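Endoglucanase(Endo-1,4-beta-glucanase)protein (Pseudomonas stutzeri, PDB 6R2J) is a glycosyl hydrolase family 5 endoglucanase that probably cleaves beta-1,4 glycosidic bonds of cellulose and related glucans. Local coordinates at residues 226-231 and 266-271; 11-16 and 272-277; 253-258 and 304-309; 15-20 and 54-59; 245-250 and 319-324. One frame throughout, in Å; residues are numbered along the deposited sequence. Where two conformers were deposited one is given.

Contact 1. Residues 226-231 and 266-271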
# COMPACT_ATOMS: atom_id res chain seq x y z
N ASP A 226 -9.40 4.89 21.69
CA ASP A 226 -8.32 5.24 22.61
C ASP A 226 -7.22 6.01 21.86
O ASP A 226 -6.91 5.69 20.72
CB ASP A 226 -7.72 3.97 23.21
CG ASP A 226 -6.70 4.26 24.30
OD1 ASP A 226 -5.67 4.91 23.99
OD2 ASP A 226 -6.92 3.82 25.46
N PRO A 227 -6.63 7.04 22.46
CA PRO A 227 -5.54 7.75 21.75
C PRO A 227 -4.34 6.87 21.40
O PRO A 227 -3.53 7.23 20.54
CB PRO A 227 -5.16 8.89 22.72
CG PRO A 227 -5.82 8.53 24.06
CD PRO A 227 -7.03 7.73 23.71
N MET A 228 -4.19 5.72 22.04
CA MET A 228 -3.05 4.84 21.81
C MET A 228 -3.39 3.57 21.03
O MET A 228 -2.51 2.71 20.84
CB MET A 228 -2.41 4.47 23.16
CG MET A 228 -1.76 5.64 23.90
SD MET A 228 -0.44 6.45 22.95
CE MET A 228 0.99 5.40 23.27
N ILE A 229 -4.63 3.44 20.56
CA ILE A 229 -5.05 2.25 19.83
C ILE A 229 -4.21 2.07 18.58
O ILE A 229 -3.94 0.93 18.17
CB ILE A 229 -6.57 2.30 19.57
CG1 ILE A 229 -7.11 0.90 19.30
CG2 ILE A 229 -6.93 3.17 18.39
CD1 ILE A 229 -6.78 -0.13 20.36
N GLY A 230 -3.73 3.15 17.98
CA GLY A 230 -2.88 3.00 16.83
C GLY A 230 -1.55 2.38 17.21
O GLY A 230 -1.05 1.49 16.53
N VAL A 231 -0.95 2.85 18.31
CA VAL A 231 0.32 2.27 18.75
C VAL A 231 0.13 0.82 19.20
O VAL A 231 0.99 -0.05 18.95
CB VAL A 231 0.96 3.13 19.85
CG1 VAL A 231 2.21 2.39 20.35
CG2 VAL A 231 1.26 4.53 19.37
N MET A 266 -4.03 9.02 15.35
CA MET A 266 -3.14 9.13 14.20
C MET A 266 -1.84 9.80 14.59
O MET A 266 -0.77 9.32 14.21
CB MET A 266 -3.82 9.93 13.11
CG MET A 266 -3.00 10.12 11.87
SD MET A 266 -3.97 10.79 10.49
CE MET A 266 -2.68 11.39 9.35
N ASP A 267 -1.92 10.91 15.31
CA ASP A 267 -0.71 11.58 15.80
C ASP A 267 0.20 10.62 16.57
O ASP A 267 1.41 10.55 16.34
CB ASP A 267 -1.13 12.75 16.68
CG ASP A 267 -0.19 13.96 16.51
OD1 ASP A 267 -0.13 14.53 15.37
OD2 ASP A 267 0.45 14.34 17.53
N ASN A 268 -0.37 9.85 17.48
CA ASN A 268 0.47 8.96 18.27
C ASN A 268 0.99 7.79 17.44
O ASN A 268 2.10 7.31 17.67
CB ASN A 268 -0.31 8.46 19.47
CG ASN A 268 -0.62 9.54 20.43
OD1 ASN A 268 0.18 10.46 20.63
ND2 ASN A 268 -1.80 9.46 21.05
N LEU A 269 0.18 7.30 16.49
CA LEU A 269 0.67 6.25 15.61
C LEU A 269 1.86 6.73 14.78
O LEU A 269 2.92 6.09 14.78
CB LEU A 269 -0.46 5.76 14.70
CG LEU A 269 -0.01 4.84 13.58
CD1 LEU A 269 0.47 3.47 14.10
CD2 LEU A 269 -1.13 4.69 12.53
N LEU A 270 1.72 7.84 14.07
CA LEU A 270 2.82 8.33 13.24
C LEU A 270 4.07 8.59 14.08
O LEU A 270 5.19 8.35 13.62
CB LEU A 270 2.38 9.58 12.47
CG LEU A 270 1.39 9.32 11.32
CD1 LEU A 270 1.04 10.65 10.58
CD2 LEU A 270 1.89 8.32 10.30
N ALA A 271 3.91 9.08 15.32
CA ALA A 271 5.05 9.31 16.19
C ALA A 271 5.78 8.01 16.48
O ALA A 271 7.01 7.94 16.39
CB ALA A 271 4.58 9.97 17.49

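Contact 2. Residues 11-16 and 272-277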
# COMPACT_ATOMS: atom_id res chain seq x y z
N LEU A 11 14.39 10.01 5.62
CA LEU A 11 13.70 9.30 4.55
C LEU A 11 12.28 9.82 4.38
O LEU A 11 11.69 10.35 5.33
CB LEU A 11 13.66 7.80 4.81
CG LEU A 11 15.02 7.15 5.05
CD1 LEU A 11 14.82 5.65 5.27
CD2 LEU A 11 15.96 7.40 3.91
N ALA A 12 11.75 9.70 3.15
CA ALA A 12 10.32 9.94 2.88
C ALA A 12 9.57 8.71 3.36
O ALA A 12 9.37 7.75 2.61
CB ALA A 12 10.05 10.20 1.40
N LEU A 13 9.17 8.72 4.65
CA LEU A 13 8.55 7.57 5.28
C LEU A 13 7.04 7.57 5.10
O LEU A 13 6.45 6.51 4.88
CB LEU A 13 8.86 7.56 6.77
CG LEU A 13 10.27 7.25 7.27
CD1 LEU A 13 10.24 7.29 8.83
CD2 LEU A 13 10.79 5.88 6.79
N HIS A 14 6.41 8.74 5.20
CA HIS A 14 4.96 8.83 5.35
C HIS A 14 4.33 9.42 4.10
O HIS A 14 4.55 10.60 3.77
CB HIS A 14 4.60 9.62 6.60
CG HIS A 14 5.14 8.99 7.84
ND1 HIS A 14 4.93 7.66 8.14
CD2 HIS A 14 5.96 9.47 8.80
CE1 HIS A 14 5.57 7.36 9.25
NE2 HIS A 14 6.18 8.44 9.68
N GLY A 15 3.59 8.57 3.41
CA GLY A 15 3.08 8.90 2.11
C GLY A 15 1.59 8.73 2.10
O GLY A 15 0.96 8.77 3.17
N VAL A 16 1.04 8.52 0.89
CA VAL A 16 -0.39 8.52 0.67
C VAL A 16 -0.74 7.46 -0.35
O VAL A 16 -0.04 7.26 -1.34
CB VAL A 16 -0.89 9.89 0.15
CG1 VAL A 16 -0.79 10.99 1.25
CG2 VAL A 16 -0.14 10.30 -1.10
N TYR A 272 5.01 6.96 16.80
CA TYR A 272 5.56 5.63 17.04
C TYR A 272 6.23 5.08 15.80
O TYR A 272 7.30 4.46 15.88
CB TYR A 272 4.41 4.71 17.46
CG TYR A 272 4.79 3.26 17.62
CD1 TYR A 272 5.78 2.88 18.53
CD2 TYR A 272 4.14 2.27 16.89
CE1 TYR A 272 6.13 1.55 18.70
CE2 TYR A 272 4.47 0.92 17.05
CZ TYR A 272 5.47 0.57 17.96
OH TYR A 272 5.80 -0.75 18.14
N LEU A 273 5.62 5.26 14.64
CA LEU A 273 6.24 4.80 13.40
C LEU A 273 7.59 5.47 13.19
O LEU A 273 8.57 4.80 12.84
CB LEU A 273 5.29 5.07 12.26
CG LEU A 273 4.04 4.22 12.38
CD1 LEU A 273 3.28 4.36 11.06
CD2 LEU A 273 4.36 2.76 12.66
N ASN A 274 7.66 6.78 13.40
CA ASN A 274 8.93 7.49 13.25
C ASN A 274 9.98 6.94 14.19
O ASN A 274 11.14 6.77 13.79
CB ASN A 274 8.75 8.99 13.52
CG ASN A 274 8.46 9.78 12.26
OD1 ASN A 274 8.48 9.25 11.16
ND2 ASN A 274 8.18 11.06 12.42
N ASP A 275 9.60 6.65 15.45
CA ASP A 275 10.57 6.15 16.42
C ASP A 275 11.22 4.85 15.95
O ASP A 275 12.33 4.50 16.39
CB ASP A 275 9.88 5.91 17.76
CG ASP A 275 9.35 7.18 18.36
OD1 ASP A 275 9.88 8.28 18.03
OD2 ASP A 275 8.41 7.06 19.19
N ASN A 276 10.52 4.11 15.07
CA ASN A 276 11.02 2.86 14.51
C ASN A 276 11.45 2.98 13.04
O ASN A 276 11.90 1.97 12.46
CB ASN A 276 9.96 1.77 14.62
CG ASN A 276 9.70 1.38 16.03
OD1 ASN A 276 10.36 0.49 16.57
ND2 ASN A 276 8.74 2.08 16.67
N CYS A 277 11.41 4.18 12.47
CA CYS A 277 11.75 4.46 11.04
C CYS A 277 10.91 3.55 10.12
O CYS A 277 11.48 3.02 9.15
CB CYS A 277 13.23 4.25 10.76
SG CYS A 277 14.35 5.37 11.64

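Contact 3. Residues 253-258 and 304-309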
# COMPACT_ATOMS: atom_id res chain seq x y z
N TYR A 253 -3.84 3.17 6.64
CA TYR A 253 -4.32 3.69 7.91
C TYR A 253 -5.03 4.97 7.49
O TYR A 253 -4.60 5.61 6.52
CB TYR A 253 -3.18 3.96 8.88
CG TYR A 253 -2.47 5.25 8.65
CD1 TYR A 253 -1.43 5.33 7.74
CD2 TYR A 253 -2.84 6.40 9.35
CE1 TYR A 253 -0.78 6.47 7.53
CE2 TYR A 253 -2.19 7.58 9.13
CZ TYR A 253 -1.17 7.62 8.22
OH TYR A 253 -0.53 8.83 8.02
N GLY A 254 -6.11 5.37 8.17
CA GLY A 254 -6.82 6.59 7.82
C GLY A 254 -7.84 6.88 8.89
O GLY A 254 -8.17 6.02 9.70
N ILE A 255 -8.32 8.12 8.89
CA ILE A 255 -9.27 8.54 9.91
C ILE A 255 -10.34 9.42 9.29
O ILE A 255 -10.10 10.15 8.33
CB ILE A 255 -8.60 9.31 11.09
CG1 ILE A 255 -7.94 10.61 10.61
CG2 ILE A 255 -7.58 8.49 11.83
CD1 ILE A 255 -7.31 11.45 11.73
N PRO A 256 -11.55 9.34 9.84
CA PRO A 256 -12.57 10.33 9.45
C PRO A 256 -12.25 11.70 10.01
O PRO A 256 -11.66 11.85 11.08
CB PRO A 256 -13.86 9.78 10.07
CG PRO A 256 -13.54 8.29 10.45
CD PRO A 256 -12.08 8.33 10.79
N ASP A 257 -12.71 12.71 9.30
CA ASP A 257 -12.55 14.10 9.69
C ASP A 257 -13.53 14.57 10.77
O ASP A 257 -13.51 15.76 11.10
CB ASP A 257 -12.72 14.95 8.42
CG ASP A 257 -14.14 14.82 7.76
OD1 ASP A 257 -15.11 14.50 8.48
OD2 ASP A 257 -14.30 15.06 6.53
N ASP A 258 -14.35 13.70 11.35
CA ASP A 258 -15.33 14.12 12.34
C ASP A 258 -15.20 13.38 13.67
O ASP A 258 -16.11 13.41 14.51
CB ASP A 258 -16.75 13.96 11.78
CG ASP A 258 -17.13 12.51 11.53
OD1 ASP A 258 -16.22 11.64 11.54
OD2 ASP A 258 -18.36 12.26 11.35
N ARG A 304 -6.92 19.37 3.97
CA ARG A 304 -7.73 18.55 4.85
C ARG A 304 -7.09 18.46 6.23
O ARG A 304 -5.88 18.65 6.39
CB ARG A 304 -7.85 17.15 4.25
CG ARG A 304 -8.69 17.12 2.99
CD ARG A 304 -10.17 17.19 3.34
NE ARG A 304 -10.66 15.88 3.77
CZ ARG A 304 -11.69 15.68 4.58
NH1 ARG A 304 -12.37 16.72 5.05
NH2 ARG A 304 -12.05 14.43 4.88
N PRO A 305 -7.91 18.18 7.25
CA PRO A 305 -7.34 18.09 8.61
C PRO A 305 -6.29 17.01 8.74
O PRO A 305 -5.39 17.11 9.57
CB PRO A 305 -8.56 17.80 9.50
CG PRO A 305 -9.79 17.94 8.65
CD PRO A 305 -9.35 17.87 7.20
N GLN A 306 -6.42 15.93 7.96
CA GLN A 306 -5.47 14.84 8.04
C GLN A 306 -4.14 15.21 7.42
O GLN A 306 -3.09 14.72 7.86
CB GLN A 306 -6.03 13.59 7.36
CG GLN A 306 -7.38 13.12 7.90
CD GLN A 306 -8.56 13.68 7.11
OE1 GLN A 306 -8.47 14.75 6.54
NE2 GLN A 306 -9.67 12.94 7.09
N MET A 307 -4.14 16.05 6.38
CA MET A 307 -2.87 16.57 5.87
C MET A 307 -2.19 17.44 6.92
O MET A 307 -0.99 17.28 7.19
CB MET A 307 -3.13 17.33 4.56
CG MET A 307 -1.90 17.84 3.82
SD MET A 307 -0.61 16.65 3.52
CE MET A 307 -1.28 15.77 2.10
N GLU A 308 -2.93 18.34 7.55
CA GLU A 308 -2.35 19.17 8.60
C GLU A 308 -1.81 18.33 9.75
O GLU A 308 -0.78 18.67 10.33
CB GLU A 308 -3.40 20.18 9.05
CG GLU A 308 -3.88 21.11 7.92
CD GLU A 308 -4.78 22.22 8.42
OE1 GLU A 308 -5.49 21.99 9.43
OE2 GLU A 308 -4.79 23.31 7.80
N LEU A 309 -2.47 17.21 10.07
CA LEU A 309 -1.95 16.37 11.15
C LEU A 309 -0.69 15.63 10.72
O LEU A 309 0.19 15.36 11.55
CB LEU A 309 -3.03 15.40 11.63
CG LEU A 309 -2.58 14.58 12.83
CD1 LEU A 309 -3.39 14.75 14.09
CD2 LEU A 309 -2.59 13.11 12.40

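Contact 4. Residues 15-20 and 54-59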
# COMPACT_ATOMS: atom_id res chain seq x y z
N GLY A 15 3.59 8.57 3.41
CA GLY A 15 3.08 8.90 2.11
C GLY A 15 1.59 8.73 2.10
O GLY A 15 0.96 8.77 3.17
N VAL A 16 1.04 8.52 0.89
CA VAL A 16 -0.39 8.52 0.67
C VAL A 16 -0.74 7.46 -0.35
O VAL A 16 -0.04 7.26 -1.34
CB VAL A 16 -0.89 9.89 0.15
CG1 VAL A 16 -0.79 10.99 1.25
CG2 VAL A 16 -0.14 10.30 -1.10
N ASN A 17 -1.88 6.81 -0.14
CA ASN A 17 -2.48 6.04 -1.21
C ASN A 17 -3.22 7.00 -2.14
O ASN A 17 -3.94 7.89 -1.68
CB ASN A 17 -3.46 5.04 -0.63
CG ASN A 17 -2.79 3.91 0.09
OD1 ASN A 17 -2.43 2.91 -0.54
ND2 ASN A 17 -2.68 4.01 1.41
N ILE A 18 -3.09 6.76 -3.46
CA ILE A 18 -3.68 7.61 -4.49
C ILE A 18 -4.66 6.83 -5.36
O ILE A 18 -4.28 5.80 -5.95
CB ILE A 18 -2.60 8.30 -5.33
CG1 ILE A 18 -1.76 9.23 -4.43
CG2 ILE A 18 -3.23 9.10 -6.47
CD1 ILE A 18 -2.46 10.54 -3.93
N SER A 19 -5.90 7.32 -5.45
CA SER A 19 -6.99 6.74 -6.21
C SER A 19 -6.72 6.93 -7.71
O SER A 19 -5.87 7.74 -8.10
CB SER A 19 -8.32 7.35 -5.77
OG SER A 19 -8.22 8.74 -5.84
N GLY A 20 -7.52 6.23 -8.56
CA GLY A 20 -8.68 5.42 -8.17
C GLY A 20 -8.82 4.27 -9.14
O GLY A 20 -9.91 3.93 -9.54
N LEU A 54 6.31 9.67 -1.20
CA LEU A 54 5.93 8.27 -1.24
C LEU A 54 4.46 8.14 -1.62
O LEU A 54 3.60 8.81 -1.04
CB LEU A 54 6.21 7.63 0.13
CG LEU A 54 5.93 6.14 0.35
CD1 LEU A 54 6.94 5.35 -0.47
CD2 LEU A 54 5.94 5.75 1.81
N ILE A 55 4.19 7.26 -2.58
CA ILE A 55 2.85 7.02 -3.08
C ILE A 55 2.65 5.51 -3.20
O ILE A 55 3.49 4.79 -3.75
CB ILE A 55 2.65 7.67 -4.47
CG1 ILE A 55 2.92 9.17 -4.39
CG2 ILE A 55 1.25 7.36 -5.00
CD1 ILE A 55 1.82 9.96 -3.73
N ARG A 56 1.53 5.03 -2.67
CA ARG A 56 1.06 3.67 -2.91
C ARG A 56 -0.11 3.77 -3.89
O ARG A 56 -1.05 4.53 -3.67
CB ARG A 56 0.63 2.97 -1.62
CG ARG A 56 0.04 1.54 -1.88
CD ARG A 56 -0.12 0.87 -0.56
NE ARG A 56 -0.62 -0.50 -0.52
CZ ARG A 56 -1.88 -0.86 -0.27
NH1 ARG A 56 -2.82 0.06 -0.10
NH2 ARG A 56 -2.18 -2.14 -0.16
N PHE A 57 -0.04 3.01 -4.97
CA PHE A 57 -1.03 3.16 -6.03
C PHE A 57 -1.75 1.85 -6.33
O PHE A 57 -1.20 1.00 -7.06
CB PHE A 57 -0.41 3.73 -7.30
CG PHE A 57 -1.42 4.10 -8.32
CD1 PHE A 57 -2.18 5.25 -8.15
CD2 PHE A 57 -1.69 3.28 -9.40
CE1 PHE A 57 -3.16 5.63 -9.07
CE2 PHE A 57 -2.70 3.64 -10.32
CZ PHE A 57 -3.41 4.82 -10.16
N PRO A 58 -2.99 1.66 -5.84
CA PRO A 58 -3.75 0.44 -6.17
C PRO A 58 -4.22 0.38 -7.63
O PRO A 58 -4.64 1.38 -8.23
CB PRO A 58 -4.94 0.48 -5.19
CG PRO A 58 -4.53 1.45 -4.09
CD PRO A 58 -3.63 2.46 -4.76
N PHE A 59 -4.16 -0.83 -8.19
CA PHE A 59 -4.74 -1.20 -9.46
C PHE A 59 -5.26 -2.62 -9.26
O PHE A 59 -4.96 -3.29 -8.24
CB PHE A 59 -3.70 -1.03 -10.56
CG PHE A 59 -2.64 -2.08 -10.52
CD1 PHE A 59 -1.58 -1.96 -9.65
CD2 PHE A 59 -2.76 -3.23 -11.30
CE1 PHE A 59 -0.61 -2.96 -9.58
CE2 PHE A 59 -1.83 -4.23 -11.24
CZ PHE A 59 -0.74 -4.09 -10.40
O HOH W 1 -5.52 3.75 -7.41

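Contact 5. Residues 245-250 and 319-324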
# COMPACT_ATOMS: atom_id res chain seq x y z
N GLY A 245 13.94 -9.93 12.13
CA GLY A 245 14.94 -9.15 11.42
C GLY A 245 14.48 -8.60 10.08
O GLY A 245 15.28 -8.53 9.14
N GLN A 246 13.24 -8.16 9.99
CA GLN A 246 12.66 -7.77 8.71
C GLN A 246 12.18 -6.33 8.75
O GLN A 246 12.00 -5.74 9.83
CB GLN A 246 11.46 -8.67 8.37
CG GLN A 246 11.85 -10.16 8.35
CD GLN A 246 12.92 -10.45 7.28
OE1 GLN A 246 13.74 -11.36 7.42
NE2 GLN A 246 12.89 -9.68 6.21
N LYS A 247 11.98 -5.77 7.55
CA LYS A 247 11.59 -4.38 7.36
C LYS A 247 10.08 -4.27 7.21
O LYS A 247 9.45 -5.12 6.60
CB LYS A 247 12.24 -3.74 6.13
CG LYS A 247 13.77 -3.75 6.12
CD LYS A 247 14.28 -3.61 4.69
CE LYS A 247 13.94 -4.82 3.79
NZ LYS A 247 14.58 -4.71 2.45
N GLY A 248 9.52 -3.19 7.75
CA GLY A 248 8.08 -3.00 7.68
C GLY A 248 7.55 -1.78 6.94
O GLY A 248 8.26 -0.80 6.70
N PHE A 249 6.24 -1.81 6.66
CA PHE A 249 5.53 -0.76 5.94
C PHE A 249 4.08 -0.85 6.43
O PHE A 249 3.47 -1.93 6.38
CB PHE A 249 5.70 -0.96 4.42
CG PHE A 249 4.88 -0.02 3.57
CD1 PHE A 249 4.80 1.35 3.87
CD2 PHE A 249 4.18 -0.50 2.49
CE1 PHE A 249 4.04 2.22 3.09
CE2 PHE A 249 3.40 0.37 1.71
CZ PHE A 249 3.33 1.73 2.00
N LEU A 250 3.55 0.25 6.95
CA LEU A 250 2.13 0.31 7.28
C LEU A 250 1.38 0.92 6.09
O LEU A 250 1.15 2.13 6.01
CB LEU A 250 1.91 1.12 8.55
CG LEU A 250 0.55 0.84 9.16
CD1 LEU A 250 0.45 -0.56 9.87
CD2 LEU A 250 0.20 1.98 10.12
N THR A 319 18.15 6.65 8.24
CA THR A 319 18.89 6.30 7.04
C THR A 319 18.53 4.92 6.47
O THR A 319 18.84 4.64 5.31
CB THR A 319 20.41 6.38 7.30
OG1 THR A 319 20.74 5.83 8.57
CG2 THR A 319 20.88 7.82 7.27
N ALA A 320 17.83 4.09 7.24
CA ALA A 320 17.36 2.81 6.73
C ALA A 320 15.92 2.57 7.16
O ALA A 320 15.46 3.06 8.19
CB ALA A 320 18.24 1.65 7.21
N ILE A 321 15.21 1.80 6.33
CA ILE A 321 13.87 1.34 6.67
C ILE A 321 13.97 0.39 7.85
O ILE A 321 14.82 -0.51 7.87
CB ILE A 321 13.17 0.71 5.45
CG1 ILE A 321 13.08 1.80 4.37
CG2 ILE A 321 11.81 0.15 5.87
CD1 ILE A 321 12.22 3.04 4.75
N GLY A 322 13.15 0.64 8.88
CA GLY A 322 13.10 -0.21 10.05
C GLY A 322 11.93 -1.16 9.99
O GLY A 322 11.34 -1.38 8.92
N PRO A 323 11.53 -1.71 11.17
CA PRO A 323 12.19 -1.43 12.47
C PRO A 323 13.61 -2.04 12.65
O PRO A 323 14.07 -2.86 11.82
CB PRO A 323 11.20 -2.00 13.50
CG PRO A 323 10.58 -3.17 12.76
CD PRO A 323 10.45 -2.70 11.30
N THR A 324 14.28 -1.61 13.72
CA THR A 324 15.62 -2.10 14.01
C THR A 324 15.49 -3.47 14.67
O THR A 324 14.88 -3.57 15.74
CB THR A 324 16.31 -1.12 14.93
OG1 THR A 324 15.44 -0.79 16.02
CG2 THR A 324 16.64 0.15 14.16

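Contact 1. Residues 226-231 and 266-271
Gly230 and Leu269 bring the two backbones to their closest approach, with 5.0 Å between Gly230 CA and Leu269 CA, where the first turn of helix 229-244 meets the middle of helix 260-276. A side chain on Gly230 would run into Leu269 CB, and its absence lets the helices come this near. Leu269 CD1 rests 3.5 Å from Gly230 O. Ahead of the helix, Asp226 to Ile229 form a type I turn, and Asp226 OD1 accepts from Met228 N at 2.6 Å, a capping bond. These are consecutive outer helices of the (beta/alpha)8 barrel, joined in the chain through strand 248-252. Asn268 carries the polar link: its ND2 donates to Pro227 O at 2.9 Å in an almost straight bond (177°). The acceptor lies in the amide plane, while the donor stands above the carbonyl plane of Pro227. Met228, bent at chi2 and chi3, crosses Asn268 at about a right angle and sets SD 3.8 Å from ND2. With an alanine here, Pro227 O would probably lose this donor and a gap would open beside Met228 SD. Val231 CG2 packs 3.4 Å from the backbone oxygen Asn268 O.

Contact 2. Residues 11-16 and 272-277
His14 and Asn274 meet obliquely, imidazole and amide planes 40° apart, and are joined by a bond from His14 NE2 to Asn274 OD1 of 2.9 Å. The bond is bent, 140° at the hydrogen. Asn274 OD1 sits slightly out of the ring plane, and NE2 stands above the carbonyl plane and not on a lone pair. Each group has a second partner: His14 ND1 bonds to Ser280 OG, and Asn274 ND2 bonds to His313 O, which together fix the rotation of ring and amide. Leu273 comes to the ring edge, its CB 3.8 Å from His14 CE1.

One ring face is backed by the neighbouring residue in the chain, Leu13, whose CB lies 3.9 Å above the plane of His14, over its centre. The CG of Leu13 is anti to its carbonyl carbon (chi1 -71°), which carries both methyls forward to the helix end: Leu13 CD1 packs 3.5 Å from Asn274 OD1, and Leu13 CD2 lies 3.8 Å from Cys277 O. The helix closes there in a Schellman motif, with Cys277 at positive phi and its N bonded back to Asn274 O. Asn276 ND2 adds a side-chain bond to Tyr272 O, and Cys277 SG is tied to Cys318 in a disulfide. The arrangement is that of a (beta/alpha)8 barrel at the start of its strands: the C-terminal turn of helix 260-276 packs on the beginning of strand 14-18, beside strand 280-285.

Contact 3. Residues 253-258 and 304-309
Asp257 OD2 takes two bonds from one guanidinium, Arg304 NH1 and Arg304 NH2 each at 2.9 Å. The grip is end-on: the oxygen lies in the guanidinium plane, while the carboxylate stands nearly perpendicular to it, 85° between the planes, and is met on its anti side. This salt bridge uses two corners of the arginine, and the third, NE, is bonded to Ala295 O. Arg299 lies close to the same guanidinium, and the carboxylate probably offsets part of the positive charge gathered there. Asp257 has its CG between backbone N and carbonyl carbon (chi1 62°), which turns the acid to the arginine. The loop 253-258 follows strand 248-252 of the (beta/alpha)8 barrel at the rim where the strands end, and Arg304 stands at the N-cap position of helix 305-311, so the pairing fastens this loop to that helix. A glutamine in place of Arg304 would probably leave the carboxylate of Asp257 without its charged mate and Ala295 O without its donor. Ile255 O is satisfied by Gln306 NE2, 3.1 Å away, in the plane of the amide, and the same NE2 has a weak second bond to Lys293 O. The bend of Gln306 at chi2 puts OE1 3.5 Å above one face of the Arg304 guanidinium. Ile255 N is served by Tyr282 OH, while Ile255 CG1 slides past Gln306 CG at 3.7 Å.

Contact 4. Residues 15-20 and 54-59
Backbone bonds tie strand 14-18 to strand 54-59 as parallel neighbours, the two strands of a beta-alpha-beta unit, with Val16 beside Ile55 and Asn17 beside Arg56. Val16 N donates to Leu54 O, Arg56 N to Val16 O and Ile18 N to Arg56 O, the last at 3.0 Å. At Gly15 the strands pinch together: a CB there would run into Leu54 O, and Gly15 CA instead makes a CA-H...O contact with it.

Side-chain polar contact is concentrated on the face of Asn17 and Arg56. Arg56 leaves with CG anti to its backbone N (chi1 177°), an extended run to NE that lies alongside Asn17 and brings NH1 to OD1 at 2.9 Å, the oxygen within the guanidinium plane. Asn17 ND2 donates to Tyr282 O and Gly251 O.

Apolar packing fills the opposite face. Val16 CG2 and Ile55 CD1 press to 3.3 Å, tighter than usual, and Ile18 CG1 lies 3.6 Å from Ile55 CG2. Past the paired residues, a water donates to both Ile18 O (2.8 Å) and Pro58 O (2.7 Å) and sits above one face of the Phe57 ring.

Arg56 reaches across the barrel interior to Asp140, Glu175 and Glu252, salt-bridge partners from other strands, and to Asn143. The buried positive charge is thus met by carboxylates and by the neutral Asn17 oxygen, and bonds at NE, NH1 and NH2 together fix the rotation of the guanidinium.

Contact 5. Residues 245-250 and 319-324
Pro323 sets its CD against the backbone of residues 246-248, near the N-terminal end of strand 248-252, with Pro323 CD 3.7 Å from Gly248 N and 3.7 Å from Gln246 O. This is the end of the (beta/alpha)8 barrel at which strands start, and the loop 319-324, beyond helix 305-311 and close to the C-terminus, is folded against it. The peptide bond before Pro323 is cis, which sets Gly322 O and the proline CD beside the same strand. From there Gly322 O accepts from Gly248 N at 2.8 Å, nearly straight at 172°, in the carbonyl plane and on a lone pair. The neighbouring Lys247 CA adds a longer CA-H...O contact to the same oxygen. Because Gly322 N is bonded in turn to Cys277 O, this glycine links the strand to the end region of helix 260-276.

Apolar contact flanks the bond. Ile321 CG2, anti to the backbone N, meets Lys247 CB at 3.9 Å, while the other branch leads off to Leu11. Of Lys247 itself only the base of the side chain takes part, and in the conformer given its CG lies 3.8 Å from Ile321 O. Pro323 also touches Ile238 and Leu241 of helix 229-244. One polar atom pays for the packing: Gly248 O is buried with no hydrogen-bond partner in the model, and Ile321 CG2 is 3.8 Å from it.

In the fold
Contacts 1 and 2 share helix 260-276, their centres 13 Å apart, with Val231 CG2 against Tyr272 CB. Contact 2 runs on into contact 5, 10 Å away between centres, through Cys277 O and Gly322 N and through Leu11 and Leu13 on Ile321. Contact 4 takes over Gly15 and Val16 from contact 2, and its Leu54 and Arg56 pack on Phe249 of contact 5. Contact 3 meets contact 1 where Met266 packs on Leu309 and Tyr253. Of contacts 1 to 4, contact 4 comes closest to the bound sugar, its Arg56 side chain about 9 Å from a glucose unit, against about 11 Å for Leu269, 12 Å for Pro256 and 13 Å for Leu273.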